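Local coordinates for protein Isomerase/lactonizing enzyme (Agrobacterium fabrum str. C58, PDB 2NQL) that is an enolase-superfamily protein with a mandelate racemase/muconate lactonizing enzyme-type N-terminal domain and a barrel domain that binds a sodium ion, at residues T220-L225 with L251-K256; E240-T245 with I262-E267; I283-P288 with D311-A316. All blocks are in the same frame, centred on the assembly; numbering follows the deposited sequence. Where two conformers were deposited one is given.

Contact 1 (T220-L225 with L251-K256)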
ATOM      1  N   THR A 220      18.065 -13.233  -5.638  1.00 34.64           N
ATOM      2  CA  THR A 220      19.061 -12.378  -4.997  0.50 30.75           C
ATOM      3  C   THR A 220      19.749 -11.496  -5.987  1.00 27.06           C
ATOM      4  O   THR A 220      19.854 -11.878  -7.101  1.00 33.26           O
ATOM      5  CB  THR A 220      20.169 -13.170  -4.262  0.50 36.30           C
ATOM      6  OG1 THR A 220      20.790 -14.066  -5.159  0.50 47.91           O
ATOM      7  CG2 THR A 220      19.617 -13.938  -3.128  0.50 21.98           C
ATOM      8  N   PRO A 221      20.236 -10.350  -5.578  1.00 30.18           N
ATOM      9  CA  PRO A 221      21.010  -9.519  -6.536  1.00 31.38           C
ATOM     10  C   PRO A 221      22.180 -10.189  -7.250  1.00 36.57           C
ATOM     11  O   PRO A 221      22.423  -9.919  -8.440  1.00 33.84           O
ATOM     12  CB  PRO A 221      21.499  -8.335  -5.701  1.00 32.66           C
ATOM     13  CG  PRO A 221      21.020  -8.558  -4.326  1.00 29.82           C
ATOM     14  CD  PRO A 221      20.000  -9.631  -4.311  1.00 31.44           C
ATOM     15  N   GLU A 222      22.876 -11.061  -6.523  1.00 36.23           N
ATOM     16  CA  GLU A 222      24.022 -11.786  -7.034  1.00 33.57           C
ATOM     17  C   GLU A 222      23.598 -12.784  -8.108  1.00 28.44           C
ATOM     18  O   GLU A 222      24.204 -12.831  -9.180  1.00 33.35           O
ATOM     19  CB  GLU A 222      24.782 -12.456  -5.878  1.00 38.54           C
ATOM     20  CG  GLU A 222      25.526 -11.448  -4.966  1.00 43.51           C
ATOM     21  CD  GLU A 222      24.633 -10.750  -3.926  1.00 44.92           C
ATOM     22  OE1 GLU A 222      23.629 -11.339  -3.482  1.00 43.28           O
ATOM     23  OE2 GLU A 222      24.932  -9.600  -3.550  1.00 45.38           O
ATOM     24  N   ARG A 223      22.535 -13.545  -7.843  1.00 30.82           N
ATOM     25  CA  ARG A 223      21.936 -14.448  -8.842  1.00 32.22           C
ATOM     26  C   ARG A 223      21.378 -13.705 -10.062  1.00 29.80           C
ATOM     27  O   ARG A 223      21.569 -14.153 -11.194  1.00 31.54           O
ATOM     28  CB  ARG A 223      20.830 -15.298  -8.224  1.00 28.61           C
ATOM     29  CG  ARG A 223      20.201 -16.339  -9.145  1.00 36.04           C
ATOM     30  CD  ARG A 223      21.264 -17.246  -9.729  1.00 42.75           C
ATOM     31  NE  ARG A 223      20.700 -18.367 -10.468  1.00 45.28           N
ATOM     32  CZ  ARG A 223      21.362 -19.046 -11.402  1.00 49.05           C
ATOM     33  NH1 ARG A 223      22.612 -18.707 -11.728  1.00 38.08           N
ATOM     34  NH2 ARG A 223      20.769 -20.061 -12.014  1.00 44.95           N
ATOM     35  N   ALA A 224      20.676 -12.597  -9.814  1.00 35.89           N
ATOM     36  CA  ALA A 224      20.228 -11.699 -10.881  1.00 32.16           C
ATOM     37  C   ALA A 224      21.379 -11.326 -11.816  1.00 38.34           C
ATOM     38  O   ALA A 224      21.275 -11.520 -13.034  1.00 31.13           O
ATOM     39  CB  ALA A 224      19.568 -10.450 -10.304  1.00 32.01           C
ATOM     40  N   LEU A 225      22.485 -10.844 -11.245  1.00 34.57           N
ATOM     41  CA  LEU A 225      23.684 -10.516 -12.038  1.00 35.01           C
ATOM     42  C   LEU A 225      24.281 -11.689 -12.820  1.00 33.87           C
ATOM     43  O   LEU A 225      24.692 -11.518 -13.968  1.00 34.69           O
ATOM     44  CB  LEU A 225      24.757  -9.860 -11.178  1.00 30.13           C
ATOM     45  CG  LEU A 225      24.464  -8.440 -10.725  1.00 29.90           C
ATOM     46  CD1 LEU A 225      25.320  -8.081  -9.523  1.00 33.79           C
ATOM     47  CD2 LEU A 225      24.628  -7.468 -11.861  1.00 30.90           C
ATOM     48  N   LEU A 251      18.500  -3.779  -5.936  1.00 30.91           N
ATOM     49  CA  LEU A 251      18.321  -3.151  -7.250  1.00 33.86           C
ATOM     50  C   LEU A 251      19.495  -2.229  -7.585  1.00 31.39           C
ATOM     51  O   LEU A 251      20.013  -2.249  -8.719  1.00 28.99           O
ATOM     52  CB  LEU A 251      16.994  -2.376  -7.316  1.00 27.85           C
ATOM     53  CG  LEU A 251      16.638  -1.717  -8.667  1.00 25.40           C
ATOM     54  CD1 LEU A 251      16.480  -2.767  -9.764  1.00 25.58           C
ATOM     55  CD2 LEU A 251      15.370  -0.912  -8.528  1.00 28.05           C
ATOM     56  N   GLU A 252      19.919  -1.448  -6.588  1.00 29.62           N
ATOM     57  CA  GLU A 252      21.119  -0.616  -6.719  1.00 33.70           C
ATOM     58  C   GLU A 252      22.340  -1.437  -7.138  1.00 34.46           C
ATOM     59  O   GLU A 252      23.016  -1.097  -8.106  1.00 37.69           O
ATOM     60  CB  GLU A 252      21.400   0.157  -5.435  1.00 35.64           C
ATOM     61  CG  GLU A 252      22.706   0.946  -5.464  1.00 37.11           C
ATOM     62  CD  GLU A 252      22.866   1.920  -4.300  1.00 43.53           C
ATOM     63  OE1 GLU A 252      21.993   1.988  -3.404  1.00 47.14           O
ATOM     64  OE2 GLU A 252      23.886   2.632  -4.288  1.00 41.08           O
ATOM     65  N   LYS A 253      22.594  -2.519  -6.413  1.00 35.35           N
ATOM     66  CA  LYS A 253      23.716  -3.392  -6.713  1.00 34.96           C
ATOM     67  C   LYS A 253      23.639  -3.976  -8.132  1.00 38.31           C
ATOM     68  O   LYS A 253      24.631  -3.944  -8.862  1.00 39.43           O
ATOM     69  CB  LYS A 253      23.854  -4.500  -5.660  1.00 32.86           C
ATOM     70  CG  LYS A 253      24.953  -5.524  -6.020  1.00 35.47           C
ATOM     71  CD  LYS A 253      25.331  -6.420  -4.859  1.00 38.61           C
ATOM     72  CE  LYS A 253      26.506  -7.302  -5.256  1.00 47.31           C
ATOM     73  NZ  LYS A 253      27.103  -7.972  -4.074  1.00 53.30           N
ATOM     74  N   VAL A 254      22.470  -4.484  -8.527  1.00 33.21           N
ATOM     75  CA  VAL A 254      22.312  -5.067  -9.869  1.00 33.86           C
ATOM     76  C   VAL A 254      22.601  -4.013 -10.933  1.00 33.84           C
ATOM     77  O   VAL A 254      23.383  -4.266 -11.869  1.00 33.29           O
ATOM     78  CB  VAL A 254      20.908  -5.709 -10.103  1.00 28.59           C
ATOM     79  CG1 VAL A 254      20.714  -6.082 -11.579  1.00 30.51           C
ATOM     80  CG2 VAL A 254      20.754  -6.954  -9.273  1.00 29.81           C
ATOM     81  N   SER A 255      22.016  -2.827 -10.755  1.00 30.95           N
ATOM     82  CA  SER A 255      22.007  -1.782 -11.779  1.00 30.05           C
ATOM     83  C   SER A 255      23.376  -1.136 -11.989  1.00 37.44           C
ATOM     84  O   SER A 255      23.645  -0.568 -13.046  1.00 36.60           O
ATOM     85  CB  SER A 255      20.979  -0.708 -11.443  1.00 31.50           C
ATOM     86  OG  SER A 255      21.436   0.139 -10.402  1.00 39.78           O
ATOM     87  N   LYS A 256      24.230  -1.221 -10.975  1.00 38.14           N
ATOM     88  CA  LYS A 256      25.561  -0.631 -11.036  1.00 41.49           C
ATOM     89  C   LYS A 256      26.636  -1.627 -11.450  1.00 37.80           C
ATOM     90  O   LYS A 256      27.799  -1.260 -11.588  1.00 41.65           O
ATOM     91  CB  LYS A 256      25.902   0.014  -9.698  1.00 34.40           C
ATOM     92  CG  LYS A 256      25.185   1.325  -9.514  1.00 33.04           C
ATOM     93  CD  LYS A 256      25.494   1.967  -8.190  1.00 40.66           C
ATOM     94  CE  LYS A 256      25.018   3.396  -8.204  1.00 45.68           C
ATOM     95  NZ  LYS A 256      25.061   3.990  -6.850  1.00 50.37           N
TER

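Contact 2 (E240-T245 with I262-E267). With NA (sodium ion), chain G.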
ATOM      1  N   GLU A 240      14.323  -6.816 -16.884  1.00 26.05           N
ATOM      2  CA  GLU A 240      13.233  -6.208 -16.118  1.00 22.18           C
ATOM      3  C   GLU A 240      13.101  -6.915 -14.762  1.00 22.69           C
ATOM      4  O   GLU A 240      13.231  -8.140 -14.690  1.00 23.30           O
ATOM      5  CB  GLU A 240      11.934  -6.277 -16.931  1.00 24.72           C
ATOM      6  CG  GLU A 240      10.665  -6.190 -16.104  1.00 18.61           C
ATOM      7  CD  GLU A 240       9.414  -6.367 -16.938  1.00 31.31           C
ATOM      8  OE1 GLU A 240       9.469  -6.224 -18.171  1.00 28.74           O
ATOM      9  OE2 GLU A 240       8.324  -6.585 -16.355  1.00 35.07           O
ATOM     10  N   ALA A 241      12.843  -6.137 -13.704  1.00 25.51           N
ATOM     11  CA  ALA A 241      12.511  -6.674 -12.360  1.00 19.75           C
ATOM     12  C   ALA A 241      13.525  -7.739 -11.892  1.00 23.44           C
ATOM     13  O   ALA A 241      13.164  -8.912 -11.670  1.00 26.24           O
ATOM     14  CB  ALA A 241      11.062  -7.230 -12.331  1.00 25.11           C
ATOM     15  N   PRO A 242      14.811  -7.353 -11.807  1.00 23.05           N
ATOM     16  CA  PRO A 242      15.842  -8.337 -11.454  1.00 26.79           C
ATOM     17  C   PRO A 242      15.745  -8.878 -10.013  1.00 25.12           C
ATOM     18  O   PRO A 242      16.150 -10.016  -9.747  1.00 27.99           O
ATOM     19  CB  PRO A 242      17.137  -7.544 -11.631  1.00 23.77           C
ATOM     20  CG  PRO A 242      16.761  -6.135 -11.439  1.00 26.31           C
ATOM     21  CD  PRO A 242      15.388  -6.013 -12.031  1.00 24.79           C
ATOM     22  N   VAL A 243      15.224  -8.062  -9.098  1.00 22.02           N
ATOM     23  CA  VAL A 243      15.129  -8.433  -7.674  1.00 29.16           C
ATOM     24  C   VAL A 243      13.757  -8.051  -7.120  1.00 29.01           C
ATOM     25  O   VAL A 243      12.966  -7.435  -7.823  1.00 28.12           O
ATOM     26  CB  VAL A 243      16.255  -7.790  -6.805  1.00 25.05           C
ATOM     27  CG1 VAL A 243      17.602  -8.333  -7.211  1.00 33.19           C
ATOM     28  CG2 VAL A 243      16.246  -6.294  -6.934  1.00 26.73           C
ATOM     29  N   TRP A 244      13.480  -8.417  -5.867  1.00 26.77           N
ATOM     30  CA  TRP A 244      12.216  -8.048  -5.228  1.00 25.80           C
ATOM     31  C   TRP A 244      12.034  -6.548  -5.176  1.00 23.27           C
ATOM     32  O   TRP A 244      13.008  -5.796  -5.066  1.00 26.11           O
ATOM     33  CB  TRP A 244      12.129  -8.627  -3.824  1.00 28.24           C
ATOM     34  CG  TRP A 244      12.197 -10.098  -3.798  1.00 28.35           C
ATOM     35  CD1 TRP A 244      13.265 -10.858  -3.423  1.00 35.56           C
ATOM     36  CD2 TRP A 244      11.146 -11.016  -4.146  1.00 34.31           C
ATOM     37  NE1 TRP A 244      12.946 -12.192  -3.515  1.00 41.75           N
ATOM     38  CE2 TRP A 244      11.652 -12.318  -3.948  1.00 33.28           C
ATOM     39  CE3 TRP A 244       9.826 -10.861  -4.591  1.00 32.50           C
ATOM     40  CZ2 TRP A 244      10.888 -13.463  -4.190  1.00 38.09           C
ATOM     41  CZ3 TRP A 244       9.068 -12.000  -4.840  1.00 33.97           C
ATOM     42  CH2 TRP A 244       9.602 -13.284  -4.645  1.00 43.22           C
ATOM     43  N   THR A 245      10.779  -6.115  -5.269  1.00 26.66           N
ATOM     44  CA  THR A 245      10.420  -4.691  -5.249  1.00 22.76           C
ATOM     45  C   THR A 245      10.972  -3.933  -4.033  1.00 26.50           C
ATOM     46  O   THR A 245      11.457  -2.805  -4.143  1.00 25.80           O
ATOM     47  CB  THR A 245       8.883  -4.505  -5.226  1.00 32.86           C
ATOM     48  OG1 THR A 245       8.265  -5.344  -6.208  1.00 36.81           O
ATOM     49  CG2 THR A 245       8.523  -3.040  -5.470  1.00 32.80           C
ATOM     50  N   ILE A 262      18.427  -1.626 -17.108  1.00 29.35           N
ATOM     51  CA  ILE A 262      17.523  -2.192 -16.105  1.00 30.26           C
ATOM     52  C   ILE A 262      16.171  -1.501 -16.207  1.00 21.43           C
ATOM     53  O   ILE A 262      16.102  -0.283 -16.274  1.00 25.14           O
ATOM     54  CB  ILE A 262      18.098  -2.109 -14.659  1.00 28.71           C
ATOM     55  CG1 ILE A 262      19.464  -2.822 -14.545  1.00 26.83           C
ATOM     56  CG2 ILE A 262      17.094  -2.649 -13.624  1.00 30.95           C
ATOM     57  CD1 ILE A 262      19.487  -4.249 -15.003  1.00 25.06           C
ATOM     58  N   ALA A 263      15.104  -2.297 -16.234  1.00 25.16           N
ATOM     59  CA  ALA A 263      13.752  -1.752 -16.344  1.00 23.51           C
ATOM     60  C   ALA A 263      12.934  -2.163 -15.110  1.00 18.41           C
ATOM     61  O   ALA A 263      12.978  -3.324 -14.710  1.00 23.46           O
ATOM     62  CB  ALA A 263      13.081  -2.284 -17.617  1.00 23.55           C
ATOM     63  N   VAL A 264      12.190  -1.218 -14.528  1.00 22.48           N
ATOM     64  CA  VAL A 264      11.368  -1.503 -13.349  1.00 18.32           C
ATOM     65  C   VAL A 264      10.141  -0.587 -13.375  1.00 22.47           C
ATOM     66  O   VAL A 264      10.102   0.376 -14.143  1.00 21.62           O
ATOM     67  CB  VAL A 264      12.146  -1.236 -12.001  1.00 23.15           C
ATOM     68  CG1 VAL A 264      13.209  -2.288 -11.747  1.00 22.42           C
ATOM     69  CG2 VAL A 264      12.746   0.184 -11.995  1.00 23.32           C
ATOM     70  N   GLY A 265       9.143  -0.883 -12.545  1.00 21.32           N
ATOM     71  CA  GLY A 265       8.119   0.118 -12.229  1.00 21.50           C
ATOM     72  C   GLY A 265       6.660  -0.287 -12.351  1.00 20.82           C
ATOM     73  O   GLY A 265       5.792   0.485 -11.954  1.00 20.87           O
ATOM     74  N   GLU A 266       6.375  -1.483 -12.878  1.00 18.86           N
ATOM     75  CA  GLU A 266       4.981  -1.896 -13.103  1.00 19.84           C
ATOM     76  C   GLU A 266       4.180  -1.941 -11.805  1.00 18.41           C
ATOM     77  O   GLU A 266       2.975  -1.659 -11.800  1.00 21.23           O
ATOM     78  CB  GLU A 266       4.906  -3.238 -13.827  1.00 22.71           C
ATOM     79  CG  GLU A 266       5.253  -4.442 -12.944  1.00 22.38           C
ATOM     80  CD  GLU A 266       5.094  -5.734 -13.666  1.00 35.53           C
ATOM     81  OE1 GLU A 266       5.827  -5.900 -14.660  1.00 35.00           O
ATOM     82  OE2 GLU A 266       4.243  -6.560 -13.276  1.00 30.61           O
ATOM     83  N   GLU A 267       4.866  -2.233 -10.696  1.00 17.03           N
ATOM     84  CA  GLU A 267       4.173  -2.434  -9.429  1.00 19.65           C
ATOM     85  C   GLU A 267       4.235  -1.179  -8.536  1.00 21.72           C
ATOM     86  O   GLU A 267       3.750  -1.186  -7.411  1.00 22.15           O
ATOM     87  CB  GLU A 267       4.762  -3.648  -8.721  1.00 21.88           C
ATOM     88  CG  GLU A 267       6.154  -3.404  -8.110  1.00 23.46           C
ATOM     89  CD  GLU A 267       7.327  -3.714  -9.042  1.00 31.40           C
ATOM     90  OE1 GLU A 267       7.252  -3.424 -10.246  1.00 32.67           O
ATOM     91  OE2 GLU A 267       8.351  -4.254  -8.571  1.00 36.23           O
TER
HETATM   92 NA    NA G 401       6.725  -4.979 -16.386  1.00 49.12          NA
HETATM   93  O   HOH W   1       8.232  -3.505 -14.380  1.00 22.70           O
HETATM   94  O   HOH W   2       6.252  -4.276 -18.602  1.00 32.84           O

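Contact 3 (I283-P288 with D311-A316)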
ATOM      1  N   ILE A 283      18.536   3.366 -13.359  1.00 29.00           N
ATOM      2  CA  ILE A 283      17.319   2.846 -13.978  1.00 28.79           C
ATOM      3  C   ILE A 283      17.296   3.375 -15.409  1.00 23.11           C
ATOM      4  O   ILE A 283      17.264   4.587 -15.644  1.00 26.51           O
ATOM      5  CB  ILE A 283      16.029   3.283 -13.180  1.00 28.82           C
ATOM      6  CG1 ILE A 283      16.045   2.776 -11.714  1.00 28.91           C
ATOM      7  CG2 ILE A 283      14.745   2.854 -13.911  1.00 22.89           C
ATOM      8  CD1 ILE A 283      16.379   1.285 -11.518  1.00 29.55           C
ATOM      9  N   ALA A 284      17.295   2.453 -16.357  1.00 25.37           N
ATOM     10  CA  ALA A 284      17.306   2.822 -17.763  1.00 26.38           C
ATOM     11  C   ALA A 284      15.890   3.084 -18.267  1.00 27.17           C
ATOM     12  O   ALA A 284      15.675   3.975 -19.091  1.00 26.68           O
ATOM     13  CB  ALA A 284      17.946   1.745 -18.562  1.00 25.55           C
ATOM     14  N   ILE A 285      14.928   2.305 -17.765  1.00 23.19           N
ATOM     15  CA  ILE A 285      13.560   2.315 -18.285  1.00 24.83           C
ATOM     16  C   ILE A 285      12.601   2.228 -17.099  1.00 22.66           C
ATOM     17  O   ILE A 285      12.797   1.404 -16.208  1.00 23.30           O
ATOM     18  CB  ILE A 285      13.307   1.102 -19.219  1.00 24.92           C
ATOM     19  CG1 ILE A 285      14.159   1.204 -20.495  1.00 24.93           C
ATOM     20  CG2 ILE A 285      11.815   0.972 -19.616  1.00 19.79           C
ATOM     21  CD1 ILE A 285      14.560  -0.143 -21.031  1.00 25.73           C
ATOM     22  N   VAL A 286      11.578   3.073 -17.106  1.00 23.76           N
ATOM     23  CA  VAL A 286      10.410   2.846 -16.255  1.00 19.50           C
ATOM     24  C   VAL A 286       9.191   2.319 -16.990  1.00 20.27           C
ATOM     25  O   VAL A 286       8.925   2.673 -18.149  1.00 22.83           O
ATOM     26  CB  VAL A 286      10.059   4.039 -15.344  1.00 19.20           C
ATOM     27  CG1 VAL A 286      11.216   4.322 -14.376  1.00 23.35           C
ATOM     28  CG2 VAL A 286       9.694   5.282 -16.146  1.00 21.40           C
ATOM     29  N   GLN A 287       8.449   1.472 -16.288  1.00 20.21           N
ATOM     30  CA  GLN A 287       7.398   0.643 -16.896  1.00 19.29           C
ATOM     31  C   GLN A 287       6.069   0.793 -16.171  1.00 18.81           C
ATOM     32  O   GLN A 287       5.551  -0.219 -15.654  1.00 20.94           O
ATOM     33  CB  GLN A 287       7.812  -0.840 -16.893  1.00 21.10           C
ATOM     34  CG  GLN A 287       9.128  -1.123 -17.637  1.00 23.36           C
ATOM     35  CD  GLN A 287       9.599  -2.531 -17.431  1.00 26.09           C
ATOM     36  OE1 GLN A 287       9.857  -2.947 -16.309  1.00 26.22           O
ATOM     37  NE2 GLN A 287       9.673  -3.300 -18.517  1.00 23.66           N
ATOM     38  N   PRO A 288       5.508   2.026 -16.145  1.00 20.28           N
ATOM     39  CA  PRO A 288       4.305   2.228 -15.353  1.00 22.24           C
ATOM     40  C   PRO A 288       3.125   1.390 -15.861  1.00 19.74           C
ATOM     41  O   PRO A 288       2.992   1.146 -17.063  1.00 18.27           O
ATOM     42  CB  PRO A 288       4.012   3.725 -15.531  1.00 19.08           C
ATOM     43  CG  PRO A 288       4.694   4.120 -16.809  1.00 21.12           C
ATOM     44  CD  PRO A 288       5.928   3.278 -16.815  1.00 16.18           C
ATOM     45  N   ASP A 311      14.028   6.388 -20.142  1.00 23.95           N
ATOM     46  CA  ASP A 311      13.004   5.957 -21.124  1.00 21.79           C
ATOM     47  C   ASP A 311      11.727   5.451 -20.435  1.00 23.47           C
ATOM     48  O   ASP A 311      11.784   4.919 -19.343  1.00 23.76           O
ATOM     49  CB  ASP A 311      13.559   4.863 -22.033  1.00 27.57           C
ATOM     50  CG  ASP A 311      14.644   5.385 -22.976  1.00 30.56           C
ATOM     51  OD1 ASP A 311      14.743   6.614 -23.155  1.00 29.60           O
ATOM     52  OD2 ASP A 311      15.389   4.570 -23.536  1.00 32.77           O
ATOM     53  N   VAL A 312      10.587   5.639 -21.084  1.00 24.68           N
ATOM     54  CA  VAL A 312       9.302   5.165 -20.561  1.00 21.83           C
ATOM     55  C   VAL A 312       8.731   4.124 -21.530  1.00 20.53           C
ATOM     56  O   VAL A 312       8.491   4.419 -22.712  1.00 24.45           O
ATOM     57  CB  VAL A 312       8.317   6.330 -20.375  1.00 23.87           C
ATOM     58  CG1 VAL A 312       6.964   5.817 -19.872  1.00 22.51           C
ATOM     59  CG2 VAL A 312       8.913   7.400 -19.423  1.00 20.89           C
ATOM     60  N   ILE A 313       8.564   2.901 -21.033  1.00 18.76           N
ATOM     61  CA  ILE A 313       7.960   1.805 -21.807  1.00 18.29           C
ATOM     62  C   ILE A 313       6.891   1.132 -20.929  1.00 16.16           C
ATOM     63  O   ILE A 313       7.210   0.206 -20.172  1.00 20.59           O
ATOM     64  CB  ILE A 313       9.034   0.790 -22.300  1.00 21.95           C
ATOM     65  CG1 ILE A 313      10.166   1.511 -23.061  1.00 24.80           C
ATOM     66  CG2 ILE A 313       8.410  -0.282 -23.189  1.00 22.47           C
ATOM     67  CD1 ILE A 313      11.316   0.625 -23.441  1.00 26.91           C
ATOM     68  N   PRO A 314       5.647   1.653 -20.971  1.00 20.73           N
ATOM     69  CA  PRO A 314       4.588   1.194 -20.082  1.00 20.86           C
ATOM     70  C   PRO A 314       4.215  -0.273 -20.212  1.00 22.44           C
ATOM     71  O   PRO A 314       4.362  -0.897 -21.283  1.00 21.64           O
ATOM     72  CB  PRO A 314       3.409   2.096 -20.433  1.00 20.88           C
ATOM     73  CG  PRO A 314       4.042   3.342 -20.971  1.00 20.28           C
ATOM     74  CD  PRO A 314       5.173   2.773 -21.797  1.00 22.32           C
ATOM     75  N   HIS A 315       3.755  -0.789 -19.081  1.00 21.61           N
ATOM     76  CA  HIS A 315       3.280  -2.144 -18.891  1.00 19.00           C
ATOM     77  C   HIS A 315       1.866  -2.292 -19.467  1.00 17.98           C
ATOM     78  O   HIS A 315       1.139  -1.298 -19.689  1.00 19.78           O
ATOM     79  CB  HIS A 315       3.284  -2.353 -17.362  1.00 17.99           C
ATOM     80  CG  HIS A 315       2.866  -3.716 -16.896  1.00 20.02           C
ATOM     81  ND1 HIS A 315       1.639  -3.954 -16.316  1.00 20.96           N
ATOM     82  CD2 HIS A 315       3.532  -4.891 -16.854  1.00 29.68           C
ATOM     83  CE1 HIS A 315       1.562  -5.221 -15.953  1.00 19.45           C
ATOM     84  NE2 HIS A 315       2.703  -5.810 -16.259  1.00 25.49           N
ATOM     85  N   ALA A 316       1.478  -3.543 -19.695  1.00 17.39           N
ATOM     86  CA  ALA A 316       0.103  -3.896 -20.044  1.00 19.91           C
ATOM     87  C   ALA A 316      -0.268  -5.223 -19.391  1.00 17.77           C
ATOM     88  O   ALA A 316       0.612  -6.054 -19.068  1.00 21.61           O
ATOM     89  CB  ALA A 316      -0.061  -3.982 -21.590  1.00 19.84           C
TER
HETATM   90  O   HOH W   3       7.366  -2.509 -20.348  1.00 24.73           O
HETATM   91  O   HOH W   4      -0.087   0.942 -18.531  1.00 18.09           O

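Contact 1 (T220-L225 with L251-K256)
K253 turns its CG anti to the backbone N (chi1 175°) and runs extended from there, while E222, with CG beside its own N, bends at chi2 (80°); the two chains meet at about a right angle on the outer side of two neighbouring helices. The helices, 221-231 and 248-255, belong to the outer layer of the (beta/alpha) barrel of the enolase C-terminal domain, and their near-parallel course is a worked example of how successive barrel helices pack. The segments 221-225 and 251-255 approach to 9.1 Å between axes, with a signed crossing angle of -26°. Where the chains of E222 and K253 meet, NZ of K253 donates to OE2 of E222 at 2.8 Å, using the anti lone pair of that oxygen, in a salt bridge between two exposed residues. Beneath this ion pair the interface is apolar. CG2 of V254 touches CB of P221 at 3.9 Å and CB of A224 at 3.8 Å, and lies close to the carbonyl O of P221 as well, while CG1 of V254 meets CD2 of L225 at 4.2 Å. V254 also packs on I262 of strand 262-264. On the second helix, O of E252 takes both N of K256 and OG of S255 from one face of its plane. At the far end of the apolar seam, CD2 of L225 lies 3.4 Å from the backbone O of V254.

Contact 2 (E240-T245 with I262-E267)
The carboxylates of E240 and E266 are turned 61° apart around one sodium ion, which stands over a face of the E240 group but closer to the plane of the E266 group. Each offers it one oxygen: OE2 of E240 at 2.3 Å and OE1 of E266 at 2.1 Å. These oxygens lie 3.1 Å from each other, a closeness that the shared cation would offset. E240 has CG anti to the backbone N (chi1 158°) and its chain extended beyond, and K184 and Q287 hold its other oxygen, OE1, which should fix the rotation of the carboxylate. Two waters also bind the sodium, one of them accepting from N of E266. Farther along, T245 and E267 approach from opposite directions, and OG1 of T245 donates to the anti lone pair of OE2 of E267 at 2.6 Å; W217 gives that oxygen a second donor. The backbones join through a parallel bridge of E240 with A263, where N of A241 donates to O of A263 at 3.0 Å. Beside it, CD of P242 packs 4.1 Å from CG2 of I262. Acidic side chains at the C-terminal ends of successive barrel strands are consistent with the metal site of the enolase superfamily.

Contact 3 (I283-P288 with D311-A316)
The carbonyl O of V286 receives N of I313 at 2.9 Å and is also approached by CA of V312, in a CA-H...O contact of 3.5 Å. This pairing exemplifies the parallel strand ladder of a barrel. Its first rung runs from N of D311 to O of A284 at 3.1 Å; N of V286 then donates to O of D311 at 2.9 Å, so the backbone of V286 is gripped on both its N-H and its C=O. The ladder continues past the regular strands, since O of P288 accepts from N of H315 at 2.9 Å. Side chains pack on both faces. On the face of I285 and D311, the CG2 branch of I285, placed anti to its backbone N, lies 3.9 Å from CG1 of I313, while its CG1 passes CB of D311. On the face of V286 and V312, their CG2 methyls meet at 4.0 Å, and CG1 of V312 touches CD of P288 at 4.1 Å. The aliphatic part of Q287 runs past O of I313; the ring of H315 is held by E289 through ND1. D311 pairs with K338. Strand 285-286 lies between strands 262-264 and 311-312, and helix 295-308 covers the V286 and V312 face, A305 packing on V312 and F298 on P288 and P314.

Overall arrangement
Contact 1 joins outer helices of the barrel domain, whereas contacts 2 and 3 pair its strands. Their centres lie about 24 Å, 13 Å and 10 Å, respectively, from the centre of the chain. Contacts 1 and 2 are about 11 Å apart between centres and touch where CB of A224 meets O of P242 at 3.5 Å. Contacts 2 and 3, about 10 Å apart, share a sheet: N of Q287 probably bonds to O of V264 at 2.9 Å. Around the sodium site they converge, CD2 of H315 standing 3.3 Å from OE1 of E266, with a glycerol, probably from the crystallisation liquor, hydrogen-bonded to OE2 of E266 and NE2 of H315.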